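Local coordinates for protein putative cytosine/guanine deaminase (Unidentified, PDB 2PAJ) that deaminates isoxanthopterin and related 2-amino-4-hydroxypteridines to 2,4-dihydroxypteridines and ammonium, as a zinc-dependent amidohydrolase, at residues A[38-50]-A[404-416]. Residues are numbered along the deposited sequence; the frame is centred on the assembly and turned at random.
Sequences DIRIVGDTIDAIG and GKVAVGYAADIAV
D44 O takes the amide of A412 at 2.8 Å (O to N), with the CA-H of A411 as a weaker second donor. Two residues along, I46 N meets Y410 O at 3.0 Å. These two bonds flank T45 and A411, which thus form a non-hydrogen-bonded antiparallel pair: a single bridge at the edge of strand 45-49. A third bond, G409 N to I46 O at 2.9 Å, fastens the type II turn 407-410 to the same edge, so both backbone polar groups of I46 are used. The I46 side chain is buried against the 404-413 loop: CG1 stands anti to the carbonyl carbon (chi1 -65°), and the extended chain carries I46 CD1 to A407 O (3.5 Å) and V406 CG1 (4.2 Å). Beside it, I49 CD1 covers the backbone from V406 to V408. Strand 39-42 contributes the rest of the apolar layer: I41 CD1 meets I414 CD1 tip to tip at 4.0 Å, I41 CG2 touches A412 CB at 3.8 Å, and I39 lies across V406 at about a right angle. At the turn 42-45, R210 forms a salt bridge with D44 OD1 and donates to G409 O, tying the two segments together from outside. The hairpin belongs to the small beta domain, away from the zinc site; I41 also touches I14 of strand 11-15, while I39 and I414 share I68 of strand 67-73, against which strand 414-418 runs antiparallel.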
loop_
_atom_site.group_PDB
_atom_site.type_symbol
_atom_site.label_atom_id
_atom_site.label_comp_id
_atom_site.label_asym_id
_atom_site.label_seq_id
_atom_site.Cartn_x
_atom_site.Cartn_y
_atom_site.Cartn_z
ATOM N N ASP A 38 -18.272 -18.889 -9.425
ATOM C CA ASP A 38 -17.452 -19.463 -8.352
ATOM C C ASP A 38 -15.962 -19.304 -8.602
ATOM O O ASP A 38 -15.541 -18.955 -9.707
ATOM C CB ASP A 38 -17.749 -20.961 -8.156
ATOM C CG ASP A 38 -19.234 -21.273 -8.138
ATOM O OD1 ASP A 38 -19.718 -21.862 -9.130
ATOM O OD2 ASP A 38 -19.913 -20.930 -7.141
ATOM N N ILE A 39 -15.171 -19.572 -7.561
ATOM C CA ILE A 39 -13.714 -19.491 -7.641
ATOM C C ILE A 39 -13.032 -20.565 -6.799
ATOM O O ILE A 39 -13.271 -20.667 -5.595
ATOM C CB ILE A 39 -13.194 -18.128 -7.168
ATOM C CG1 ILE A 39 -13.837 -17.008 -7.992
ATOM C CG2 ILE A 39 -11.671 -18.082 -7.301
ATOM C CD1 ILE A 39 -13.469 -15.624 -7.530
ATOM N N ARG A 40 -12.184 -21.362 -7.445
ATOM C CA ARG A 40 -11.452 -22.424 -6.759
ATOM C C ARG A 40 -10.014 -21.999 -6.462
ATOM O O ARG A 40 -9.325 -21.442 -7.308
ATOM C CB ARG A 40 -11.451 -23.713 -7.595
ATOM C CG ARG A 40 -10.585 -24.824 -7.017
ATOM C CD ARG A 40 -10.910 -26.211 -7.575
ATOM N NE ARG A 40 -11.971 -26.868 -6.813
ATOM C CZ ARG A 40 -13.251 -26.872 -7.170
ATOM N NH1 ARG A 40 -13.619 -26.256 -8.285
ATOM N NH2 ARG A 40 -14.160 -27.485 -6.415
ATOM N N ILE A 41 -9.571 -22.263 -5.243
ATOM C CA ILE A 41 -8.225 -21.913 -4.830
ATOM C C ILE A 41 -7.484 -23.157 -4.352
ATOM O O ILE A 41 -7.983 -23.902 -3.501
ATOM C CB ILE A 41 -8.249 -20.895 -3.658
ATOM C CG1 ILE A 41 -8.905 -19.588 -4.107
ATOM C CG2 ILE A 41 -6.828 -20.661 -3.130
ATOM C CD1 ILE A 41 -9.185 -18.620 -2.962
ATOM N N VAL A 42 -6.304 -23.394 -4.916
ATOM C CA VAL A 42 -5.486 -24.521 -4.479
ATOM C C VAL A 42 -4.155 -23.951 -4.005
ATOM O O VAL A 42 -3.358 -23.443 -4.794
ATOM C CB VAL A 42 -5.258 -25.570 -5.600
ATOM C CG1 VAL A 42 -4.681 -24.901 -6.845
ATOM C CG2 VAL A 42 -4.331 -26.667 -5.083
ATOM N N GLY A 43 -3.938 -24.018 -2.699
ATOM C CA GLY A 43 -2.717 -23.477 -2.150
ATOM C C GLY A 43 -2.801 -21.967 -2.109
ATOM O O GLY A 43 -3.709 -21.391 -1.503
ATOM N N ASP A 44 -1.855 -21.324 -2.779
ATOM C CA ASP A 44 -1.789 -19.875 -2.813
ATOM C C ASP A 44 -2.204 -19.355 -4.182
ATOM O O ASP A 44 -2.003 -18.183 -4.490
ATOM C CB ASP A 44 -0.353 -19.416 -2.537
ATOM C CG ASP A 44 0.552 -19.561 -3.771
ATOM O OD1 ASP A 44 1.226 -18.567 -4.139
ATOM O OD2 ASP A 44 0.580 -20.661 -4.377
ATOM N N THR A 45 -2.780 -20.214 -5.008
ATOM C CA THR A 45 -3.146 -19.782 -6.344
ATOM C C THR A 45 -4.605 -19.956 -6.725
ATOM O O THR A 45 -5.300 -20.831 -6.215
ATOM C CB THR A 45 -2.269 -20.497 -7.388
ATOM O OG1 THR A 45 -0.894 -20.284 -7.057
ATOM C CG2 THR A 45 -2.523 -19.956 -8.788
ATOM N N ILE A 46 -5.056 -19.089 -7.626
ATOM C CA ILE A 46 -6.411 -19.126 -8.132
ATOM C C ILE A 46 -6.377 -20.189 -9.190
ATOM O O ILE A 46 -5.694 -20.051 -10.204
ATOM C CB ILE A 46 -6.816 -17.805 -8.776
ATOM C CG1 ILE A 46 -6.846 -16.704 -7.710
ATOM C CG2 ILE A 46 -8.172 -17.962 -9.454
ATOM C CD1 ILE A 46 -7.082 -15.320 -8.261
ATOM N N ASP A 47 -7.130 -21.250 -8.943
ATOM C CA ASP A 47 -7.169 -22.398 -9.833
ATOM C C ASP A 47 -8.187 -22.319 -10.972
ATOM O O ASP A 47 -7.929 -22.803 -12.072
ATOM C CB ASP A 47 -7.420 -23.646 -8.997
ATOM C CG ASP A 47 -6.805 -24.870 -9.604
ATOM O OD1 ASP A 47 -5.560 -24.871 -9.771
ATOM O OD2 ASP A 47 -7.560 -25.823 -9.920
ATOM N N ALA A 48 -9.338 -21.710 -10.714
ATOM C CA ALA A 48 -10.362 -21.609 -11.737
ATOM C C ALA A 48 -11.414 -20.564 -11.423
ATOM O O ALA A 48 -11.585 -20.145 -10.275
ATOM C CB ALA A 48 -11.030 -22.958 -11.927
ATOM N N ILE A 49 -12.135 -20.165 -12.464
ATOM C CA ILE A 49 -13.181 -19.176 -12.323
ATOM C C ILE A 49 -14.406 -19.470 -13.201
ATOM O O ILE A 49 -14.286 -19.706 -14.407
ATOM C CB ILE A 49 -12.641 -17.782 -12.672
ATOM C CG1 ILE A 49 -11.439 -17.456 -11.786
ATOM C CG2 ILE A 49 -13.731 -16.740 -12.480
ATOM C CD1 ILE A 49 -10.628 -16.260 -12.263
ATOM N N GLY A 50 -15.582 -19.475 -12.573
ATOM C CA GLY A 50 -16.828 -19.668 -13.298
ATOM C C GLY A 50 -17.451 -21.041 -13.420
ATOM O O GLY A 50 -16.937 -21.907 -14.123
ATOM N N GLY A 404 -2.511 -8.917 -7.543
ATOM C CA GLY A 404 -3.376 -7.834 -7.993
ATOM C C GLY A 404 -4.451 -8.125 -9.035
ATOM O O GLY A 404 -5.079 -7.207 -9.556
ATOM N N LYS A 405 -4.682 -9.394 -9.339
ATOM C CA LYS A 405 -5.674 -9.759 -10.342
ATOM C C LYS A 405 -6.429 -11.024 -9.978
ATOM O O LYS A 405 -5.828 -12.025 -9.596
ATOM C CB LYS A 405 -4.994 -9.978 -11.681
ATOM C CG LYS A 405 -5.284 -8.941 -12.736
ATOM C CD LYS A 405 -4.628 -9.388 -14.020
ATOM C CE LYS A 405 -5.044 -8.575 -15.223
ATOM N NZ LYS A 405 -4.559 -9.278 -16.462
ATOM N N VAL A 406 -7.753 -10.985 -10.085
ATOM C CA VAL A 406 -8.525 -12.183 -9.792
ATOM C C VAL A 406 -8.607 -12.921 -11.137
ATOM O O VAL A 406 -9.582 -12.798 -11.880
ATOM C CB VAL A 406 -9.945 -11.869 -9.260
ATOM C CG1 VAL A 406 -10.607 -13.151 -8.763
ATOM C CG2 VAL A 406 -9.860 -10.865 -8.142
ATOM N N ALA A 407 -7.544 -13.657 -11.453
ATOM C CA ALA A 407 -7.461 -14.416 -12.689
ATOM C C ALA A 407 -6.736 -15.710 -12.378
ATOM O O ALA A 407 -5.894 -15.751 -11.494
ATOM C CB ALA A 407 -6.707 -13.614 -13.745
ATOM N N VAL A 408 -7.084 -16.772 -13.089
ATOM C CA VAL A 408 -6.458 -18.065 -12.856
ATOM C C VAL A 408 -4.937 -17.980 -13.092
ATOM O O VAL A 408 -4.479 -17.436 -14.090
ATOM C CB VAL A 408 -7.131 -19.159 -13.753
ATOM C CG1 VAL A 408 -7.002 -18.802 -15.217
ATOM C CG2 VAL A 408 -6.522 -20.504 -13.478
ATOM N N GLY A 409 -4.168 -18.493 -12.138
ATOM C CA GLY A 409 -2.719 -18.462 -12.242
ATOM C C GLY A 409 -2.075 -17.461 -11.297
ATOM O O GLY A 409 -0.897 -17.575 -10.953
ATOM N N TYR A 410 -2.856 -16.476 -10.869
ATOM C CA TYR A 410 -2.363 -15.452 -9.967
ATOM C C TYR A 410 -2.462 -15.841 -8.502
ATOM O O TYR A 410 -3.129 -16.811 -8.146
ATOM C CB TYR A 410 -3.115 -14.150 -10.193
ATOM C CG TYR A 410 -2.739 -13.436 -11.458
ATOM C CD1 TYR A 410 -3.093 -13.952 -12.710
ATOM C CD2 TYR A 410 -2.034 -12.226 -11.404
ATOM C CE1 TYR A 410 -2.760 -13.282 -13.868
ATOM C CE2 TYR A 410 -1.695 -11.545 -12.552
ATOM C CZ TYR A 410 -2.059 -12.075 -13.786
ATOM O OH TYR A 410 -1.730 -11.403 -14.939
ATOM N N ALA A 411 -1.776 -15.088 -7.653
ATOM C CA ALA A 411 -1.800 -15.352 -6.222
ATOM C C ALA A 411 -3.220 -15.150 -5.711
ATOM O O ALA A 411 -3.949 -14.288 -6.198
ATOM C CB ALA A 411 -0.832 -14.414 -5.496
ATOM N N ALA A 412 -3.604 -15.944 -4.718
ATOM C CA ALA A 412 -4.946 -15.869 -4.145
ATOM C C ALA A 412 -5.129 -14.787 -3.088
ATOM O O ALA A 412 -5.232 -15.089 -1.897
ATOM C CB ALA A 412 -5.338 -17.218 -3.564
ATOM N N ASP A 413 -5.167 -13.532 -3.532
ATOM C CA ASP A 413 -5.389 -12.397 -2.636
ATOM C C ASP A 413 -6.741 -11.856 -3.055
ATOM O O ASP A 413 -6.849 -11.078 -4.008
ATOM C CB ASP A 413 -4.308 -11.341 -2.827
ATOM C CG ASP A 413 -2.923 -11.909 -2.655
ATOM O OD1 ASP A 413 -2.676 -12.587 -1.630
ATOM O OD2 ASP A 413 -2.080 -11.678 -3.545
ATOM N N ILE A 414 -7.768 -12.289 -2.333
ATOM C CA ILE A 414 -9.132 -11.925 -2.656
ATOM C C ILE A 414 -9.919 -11.348 -1.498
ATOM O O ILE A 414 -9.749 -11.744 -0.349
ATOM C CB ILE A 414 -9.902 -13.159 -3.189
ATOM C CG1 ILE A 414 -9.103 -13.807 -4.312
ATOM C CG2 ILE A 414 -11.284 -12.752 -3.705
ATOM C CD1 ILE A 414 -9.672 -15.124 -4.784
ATOM N N ALA A 415 -10.794 -10.405 -1.825
ATOM C CA ALA A 415 -11.667 -9.786 -0.846
ATOM C C ALA A 415 -13.117 -10.114 -1.213
ATOM O O ALA A 415 -13.546 -9.921 -2.350
ATOM C CB ALA A 415 -11.450 -8.292 -0.825
ATOM N N VAL A 416 -13.858 -10.641 -0.250
ATOM C CA VAL A 416 -15.253 -10.979 -0.449
ATOM C C VAL A 416 -16.036 -10.085 0.492
ATOM O O VAL A 416 -15.964 -10.248 1.711
ATOM C CB VAL A 416 -15.505 -12.449 -0.109
ATOM C CG1 VAL A 416 -16.984 -12.785 -0.251
ATOM C CG2 VAL A 416 -14.671 -13.311 -1.025
#